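Long-range contacts in DNA mismatch repair protein MutS (Thermus aquaticus, PDB 1EWQ), which takes part in DNA mismatch repair, binding mismatched DNA and probably carrying out the recognition step, with a weak ATPase activity: residues C[132-137]-C[175-180]; C[166-171]-C[195-200]. All blocks are in the same frame, centred on the assembly; numbering follows the deposited sequence.

Interaction 1: C[132-137]-C[175-180]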
loop_
_atom_site.group_PDB
_atom_site.type_symbol
_atom_site.label_atom_id
_atom_site.label_comp_id
_atom_site.label_asym_id
_atom_site.label_seq_id
_atom_site.Cartn_x
_atom_site.Cartn_y
_atom_site.Cartn_z
ATOM N N ASN C 132 14.181 15.030 9.102
ATOM C CA ASN C 132 13.184 15.252 8.068
ATOM C C ASN C 132 13.676 16.447 7.251
ATOM O O ASN C 132 13.570 17.600 7.683
ATOM C CB ASN C 132 11.841 15.548 8.730
ATOM C CG ASN C 132 10.703 15.528 7.758
ATOM O OD1 ASN C 132 10.071 16.557 7.501
ATOM N ND2 ASN C 132 10.424 14.356 7.203
ATOM N N TYR C 133 14.213 16.168 6.069
ATOM C CA TYR C 133 14.776 17.222 5.241
ATOM C C TYR C 133 13.965 17.766 4.083
ATOM O O TYR C 133 13.316 17.023 3.344
ATOM C CB TYR C 133 16.121 16.783 4.635
ATOM C CG TYR C 133 17.239 16.475 5.608
ATOM C CD1 TYR C 133 17.751 15.176 5.726
ATOM C CD2 TYR C 133 17.817 17.483 6.379
ATOM C CE1 TYR C 133 18.812 14.897 6.584
ATOM C CE2 TYR C 133 18.881 17.210 7.240
ATOM C CZ TYR C 133 19.371 15.917 7.335
ATOM O OH TYR C 133 20.422 15.649 8.185
ATOM N N LEU C 134 14.036 19.086 3.941
ATOM C CA LEU C 134 13.460 19.791 2.802
ATOM C C LEU C 134 14.771 19.998 2.049
ATOM O O LEU C 134 15.751 20.439 2.637
ATOM C CB LEU C 134 12.895 21.162 3.193
ATOM C CG LEU C 134 12.533 22.078 2.003
ATOM C CD1 LEU C 134 11.446 21.445 1.162
ATOM C CD2 LEU C 134 12.073 23.435 2.507
ATOM N N ALA C 135 14.807 19.655 0.773
ATOM C CA ALA C 135 16.018 19.824 -0.011
ATOM C C ALA C 135 15.771 20.779 -1.175
ATOM O O ALA C 135 14.644 20.901 -1.663
ATOM C CB ALA C 135 16.493 18.467 -0.535
ATOM N N ALA C 136 16.829 21.463 -1.605
ATOM C CA ALA C 136 16.753 22.397 -2.730
ATOM C C ALA C 136 17.968 22.198 -3.635
ATOM O O ALA C 136 19.104 22.138 -3.158
ATOM C CB ALA C 136 16.703 23.835 -2.225
ATOM N N ILE C 137 17.701 22.101 -4.937
ATOM C CA ILE C 137 18.716 21.901 -5.967
ATOM C C ILE C 137 18.660 23.039 -6.996
ATOM O O ILE C 137 17.584 23.378 -7.507
ATOM C CB ILE C 137 18.474 20.564 -6.725
ATOM C CG1 ILE C 137 18.671 19.372 -5.774
ATOM C CG2 ILE C 137 19.398 20.468 -7.927
ATOM C CD1 ILE C 137 18.197 18.040 -6.345
ATOM N N PRO C 175 15.656 13.081 1.353
ATOM C CA PRO C 175 14.817 14.245 1.652
ATOM C C PRO C 175 13.356 13.844 1.574
ATOM O O PRO C 175 13.013 12.900 0.874
ATOM C CB PRO C 175 15.191 15.227 0.554
ATOM C CG PRO C 175 15.432 14.312 -0.610
ATOM C CD PRO C 175 16.260 13.204 0.016
ATOM N N ALA C 176 12.498 14.557 2.290
ATOM C CA ALA C 176 11.077 14.244 2.275
ATOM C C ALA C 176 10.361 15.121 1.253
ATOM O O ALA C 176 9.245 14.816 0.824
ATOM C CB ALA C 176 10.477 14.455 3.674
ATOM N N GLU C 177 11.023 16.207 0.860
ATOM C CA GLU C 177 10.465 17.159 -0.092
ATOM C C GLU C 177 11.593 17.876 -0.836
ATOM O O GLU C 177 12.558 18.332 -0.229
ATOM C CB GLU C 177 9.617 18.175 0.657
ATOM C CG GLU C 177 8.561 18.844 -0.176
ATOM C CD GLU C 177 7.824 19.912 0.593
ATOM O OE1 GLU C 177 7.803 19.853 1.845
ATOM O OE2 GLU C 177 7.252 20.805 -0.058
ATOM N N VAL C 178 11.456 17.993 -2.149
ATOM C CA VAL C 178 12.488 18.632 -2.952
ATOM C C VAL C 178 12.012 19.872 -3.723
ATOM O O VAL C 178 10.942 19.869 -4.325
ATOM C CB VAL C 178 13.093 17.604 -3.949
ATOM C CG1 VAL C 178 14.085 18.291 -4.883
ATOM C CG2 VAL C 178 13.789 16.482 -3.184
ATOM N N LEU C 179 12.823 20.925 -3.692
ATOM C CA LEU C 179 12.533 22.167 -4.403
ATOM C C LEU C 179 13.549 22.278 -5.545
ATOM O O LEU C 179 14.751 22.370 -5.294
ATOM C CB LEU C 179 12.704 23.383 -3.485
ATOM C CG LEU C 179 12.061 23.393 -2.099
ATOM C CD1 LEU C 179 12.428 24.690 -1.405
ATOM C CD2 LEU C 179 10.548 23.253 -2.204
ATOM N N LEU C 180 13.078 22.268 -6.786
ATOM C CA LEU C 180 13.978 22.370 -7.934
ATOM C C LEU C 180 13.995 23.786 -8.504
ATOM O O LEU C 180 12.961 24.452 -8.564
ATOM C CB LEU C 180 13.567 21.379 -9.033
ATOM C CG LEU C 180 13.603 19.870 -8.736
ATOM C CD1 LEU C 180 12.877 19.115 -9.847
ATOM C CD2 LEU C 180 15.047 19.385 -8.606
#

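Interaction 2: C[166-171]-C[195-200]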
loop_
_atom_site.group_PDB
_atom_site.type_symbol
_atom_site.label_atom_id
_atom_site.label_comp_id
_atom_site.label_asym_id
_atom_site.label_seq_id
_atom_site.Cartn_x
_atom_site.Cartn_y
_atom_site.Cartn_z
ATOM N N LEU C 166 25.596 14.914 -7.454
ATOM C CA LEU C 166 24.446 15.609 -6.892
ATOM C C LEU C 166 23.438 14.556 -6.460
ATOM O O LEU C 166 23.054 14.497 -5.296
ATOM C CB LEU C 166 23.794 16.530 -7.923
ATOM C CG LEU C 166 22.388 16.995 -7.514
ATOM C CD1 LEU C 166 22.482 17.925 -6.293
ATOM C CD2 LEU C 166 21.716 17.689 -8.690
ATOM N N TYR C 167 23.016 13.725 -7.408
ATOM C CA TYR C 167 22.050 12.683 -7.108
ATOM C C TYR C 167 22.466 11.821 -5.923
ATOM O O TYR C 167 21.637 11.529 -5.063
ATOM C CB TYR C 167 21.789 11.808 -8.338
ATOM C CG TYR C 167 20.993 12.512 -9.429
ATOM C CD1 TYR C 167 20.465 13.792 -9.224
ATOM C CD2 TYR C 167 20.774 11.903 -10.662
ATOM C CE1 TYR C 167 19.739 14.453 -10.229
ATOM C CE2 TYR C 167 20.053 12.548 -11.668
ATOM C CZ TYR C 167 19.540 13.822 -11.445
ATOM O OH TYR C 167 18.849 14.463 -12.450
ATOM N N ASP C 168 23.737 11.426 -5.856
ATOM C CA ASP C 168 24.181 10.613 -4.728
ATOM C C ASP C 168 24.075 11.357 -3.407
ATOM O O ASP C 168 23.684 10.777 -2.399
ATOM C CB ASP C 168 25.625 10.138 -4.904
ATOM C CG ASP C 168 25.745 8.973 -5.854
ATOM O OD1 ASP C 168 24.778 8.196 -5.979
ATOM O OD2 ASP C 168 26.820 8.825 -6.463
ATOM N N GLU C 169 24.436 12.637 -3.407
ATOM C CA GLU C 169 24.364 13.426 -2.184
ATOM C C GLU C 169 22.923 13.531 -1.740
ATOM O O GLU C 169 22.624 13.480 -0.553
ATOM C CB GLU C 169 24.916 14.842 -2.388
ATOM C CG GLU C 169 26.330 15.043 -1.907
ATOM C CD GLU C 169 26.563 14.554 -0.484
ATOM O OE1 GLU C 169 26.030 15.138 0.476
ATOM O OE2 GLU C 169 27.293 13.566 -0.335
ATOM N N LEU C 170 22.033 13.683 -2.710
ATOM C CA LEU C 170 20.610 13.807 -2.429
ATOM C C LEU C 170 20.083 12.494 -1.846
ATOM O O LEU C 170 19.404 12.490 -0.820
ATOM C CB LEU C 170 19.853 14.172 -3.719
ATOM C CG LEU C 170 18.369 14.588 -3.690
ATOM C CD1 LEU C 170 17.538 13.463 -3.133
ATOM C CD2 LEU C 170 18.188 15.833 -2.857
ATOM N N PHE C 171 20.421 11.376 -2.481
ATOM C CA PHE C 171 19.947 10.082 -2.006
ATOM C C PHE C 171 20.365 9.724 -0.576
ATOM O O PHE C 171 19.543 9.257 0.209
ATOM C CB PHE C 171 20.408 8.966 -2.927
ATOM C CG PHE C 171 19.845 7.640 -2.561
ATOM C CD1 PHE C 171 18.587 7.264 -3.014
ATOM C CD2 PHE C 171 20.540 6.784 -1.717
ATOM C CE1 PHE C 171 18.029 6.058 -2.629
ATOM C CE2 PHE C 171 19.983 5.568 -1.324
ATOM C CZ PHE C 171 18.731 5.206 -1.779
ATOM N N ARG C 195 12.381 12.732 -11.665
ATOM C CA ARG C 195 11.147 12.125 -11.180
ATOM C C ARG C 195 11.233 10.609 -11.097
ATOM O O ARG C 195 10.723 10.002 -10.156
ATOM C CB ARG C 195 9.958 12.511 -12.071
ATOM C CG ARG C 195 9.319 13.854 -11.743
ATOM C CD ARG C 195 7.830 13.826 -12.097
ATOM N NE ARG C 195 7.106 14.998 -11.604
ATOM C CZ ARG C 195 6.978 16.142 -12.272
ATOM N NH1 ARG C 195 7.523 16.280 -13.476
ATOM N NH2 ARG C 195 6.310 17.155 -11.734
ATOM N N LYS C 196 11.874 9.995 -12.085
ATOM C CA LYS C 196 11.999 8.544 -12.094
ATOM C C LYS C 196 12.885 8.047 -10.964
ATOM O O LYS C 196 12.541 7.090 -10.271
ATOM C CB LYS C 196 12.545 8.056 -13.437
ATOM C CG LYS C 196 11.515 7.298 -14.266
ATOM C CD LYS C 196 10.274 8.151 -14.542
ATOM C CE LYS C 196 9.142 7.334 -15.161
ATOM N NZ LYS C 196 9.507 6.729 -16.479
ATOM N N ARG C 197 14.017 8.711 -10.763
ATOM C CA ARG C 197 14.942 8.300 -9.723
ATOM C C ARG C 197 14.497 8.730 -8.329
ATOM O O ARG C 197 14.710 8.007 -7.360
ATOM C CB ARG C 197 16.341 8.833 -10.037
ATOM C CG ARG C 197 17.392 8.396 -9.042
ATOM C CD ARG C 197 18.792 8.537 -9.609
ATOM N NE ARG C 197 19.796 8.382 -8.563
ATOM C CZ ARG C 197 21.105 8.438 -8.767
ATOM N NH1 ARG C 197 21.575 8.639 -9.990
ATOM N NH2 ARG C 197 21.944 8.321 -7.745
ATOM N N PHE C 198 13.866 9.897 -8.225
ATOM C CA PHE C 198 13.406 10.381 -6.931
ATOM C C PHE C 198 11.907 10.641 -6.917
ATOM O O PHE C 198 11.442 11.703 -7.323
ATOM C CB PHE C 198 14.158 11.655 -6.538
ATOM C CG PHE C 198 15.638 11.458 -6.401
ATOM C CD1 PHE C 198 16.485 11.657 -7.488
ATOM C CD2 PHE C 198 16.183 11.028 -5.196
ATOM C CE1 PHE C 198 17.862 11.425 -7.375
ATOM C CE2 PHE C 198 17.556 10.792 -5.074
ATOM C CZ PHE C 198 18.395 10.991 -6.167
ATOM N N PRO C 199 11.130 9.668 -6.424
ATOM C CA PRO C 199 9.668 9.768 -6.344
ATOM C C PRO C 199 9.158 10.775 -5.304
ATOM O O PRO C 199 7.952 10.902 -5.100
ATOM C CB PRO C 199 9.258 8.343 -6.011
ATOM C CG PRO C 199 10.374 7.901 -5.115
ATOM C CD PRO C 199 11.594 8.384 -5.869
ATOM N N VAL C 200 10.072 11.492 -4.661
ATOM C CA VAL C 200 9.710 12.468 -3.636
ATOM C C VAL C 200 8.848 13.618 -4.160
ATOM O O VAL C 200 8.879 13.933 -5.346
ATOM C CB VAL C 200 10.973 13.078 -2.992
ATOM C CG1 VAL C 200 10.603 13.832 -1.739
ATOM C CG2 VAL C 200 11.973 11.983 -2.673
#

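Interaction 1: C[132-137]-C[175-180]
Strands 134-137 and 177-180 pair in parallel inside the mixed sheet of MutS domain II, an RNase H-like domain; the axes of the two short strands approach to 4.6 Å, with their N-to-C directions at 22°. Over Leu134 to Ile137 the register is regular: Leu134 is paired with Glu177, Ala135 with Val178, Ala136 with Leu179 and Ile137 with Leu180. The parallel pattern is plain in the bonds, because Ala135 serves both its polar backbone atoms on the other strand: its N gives to Glu177 O and its O takes Leu179 N at 2.7 Å, the donor tilted 20° from the carbonyl plane. Ile137 N continues the ladder to Leu179 O at 3.0 Å, and the Ile137 backbone goes on to bond Ala181. At the entrance, Tyr133 O accepts Ala176 N at 2.8 Å in the carbonyl plane, with a second, weak bond from Glu177 N.

Each face of the sheet carries its own packing. On one, Leu134 holds CG anti to its N (chi1 168°), a turn that brings CD1 against Glu177 CB and lays it 3.8 Å from Leu179 CG, the two leucines meeting at about a right angle. This face lies under helix 215-232. The Glu177 carboxylate, though buried, is well supplied: OE1 accepts from Thr117 OG1 and Gly119 N, while OE2 bonds Ser203 OG. On the other face, beneath helices 163-173 and 188-197, Ile137 and Leu180 lie side by side and point the same way, and Leu180 CD2 reaches Ile137 CB at 4.1 Å. Strand 201-203 continues the sheet beyond Val178, and strand 143-149 beyond Leu134 and Ala136. Nearer the start of the pair, the small Ala135 CB rests 3.7 Å from CB of the Pro175 ring.

Interaction 2: C[166-171]-C[195-200]
Phe198 drives its ring against helix 163-173, touching three of its residues. The CE1 edge addresses one face of the Tyr167 ring in an edge-to-face pair, centroids 5.6 Å apart and planes at 66°. Leu170 lies over one face of the Phe198 ring, displaced toward its rim, with CD1 3.3 Å from CE2, while Phe171 CB lies 4.0 Å from that same CE2. Phe198 is the first residue after helix 188-197 to leave helical phi/psi, and its CB points toward helix 163-173.

Arg197 runs alongside: with CG anti to the backbone N (chi1 -177°) and the chain extended to NE, its guanidinium reaches across Tyr167, whose CB sits 3.4 Å above the guanidinium plane, over the centre. NH1 meets the edge of the Tyr167 ring at CD2, 3.4 Å away. NH2 makes a salt bridge to Asp168 OD1 whose hydrogen bond is weak, 3.3 Å long and bent to 124°. Glu254 ties both charges in place: its OE1 pairs with Arg197 NE and its N donates to Asp168 OD1. A leucine at Arg197 would probably leave Asp168 and Glu254 without their shared cation and uncover the Tyr167 CB.

Helix 254-259 packs on Phe171 and Phe198, Leu166 and Leu170 turn to strands 134-139 and 143-149, and the contact joins helix 163-173 to the end of helix 188-197 on one and the same face of the domain II sheet.

Overall arrangement
Interactions 1 and 2 belong to the same domain II and alternate along the chain: helix 163-173 leads directly into strand 177-180, and the chain after helix 188-197 enters strand 201-203, next to it. Their centres are 10 Å apart and they touch. Val200 CG1 lies 3.1 Å from Ala176 O, and Pro175 CD packs 3.3 Å from Leu170 O. Leu170 links the two directly, since it meets Phe198 in interaction 2 and also Ala135 and Ile137 of the sheet. Neither contact reaches DNA: the nearest atoms are about 27 Å (interaction 1) and 29 Å (interaction 2) from the bound nucleic acid, and both lie away from the predicted ATP site.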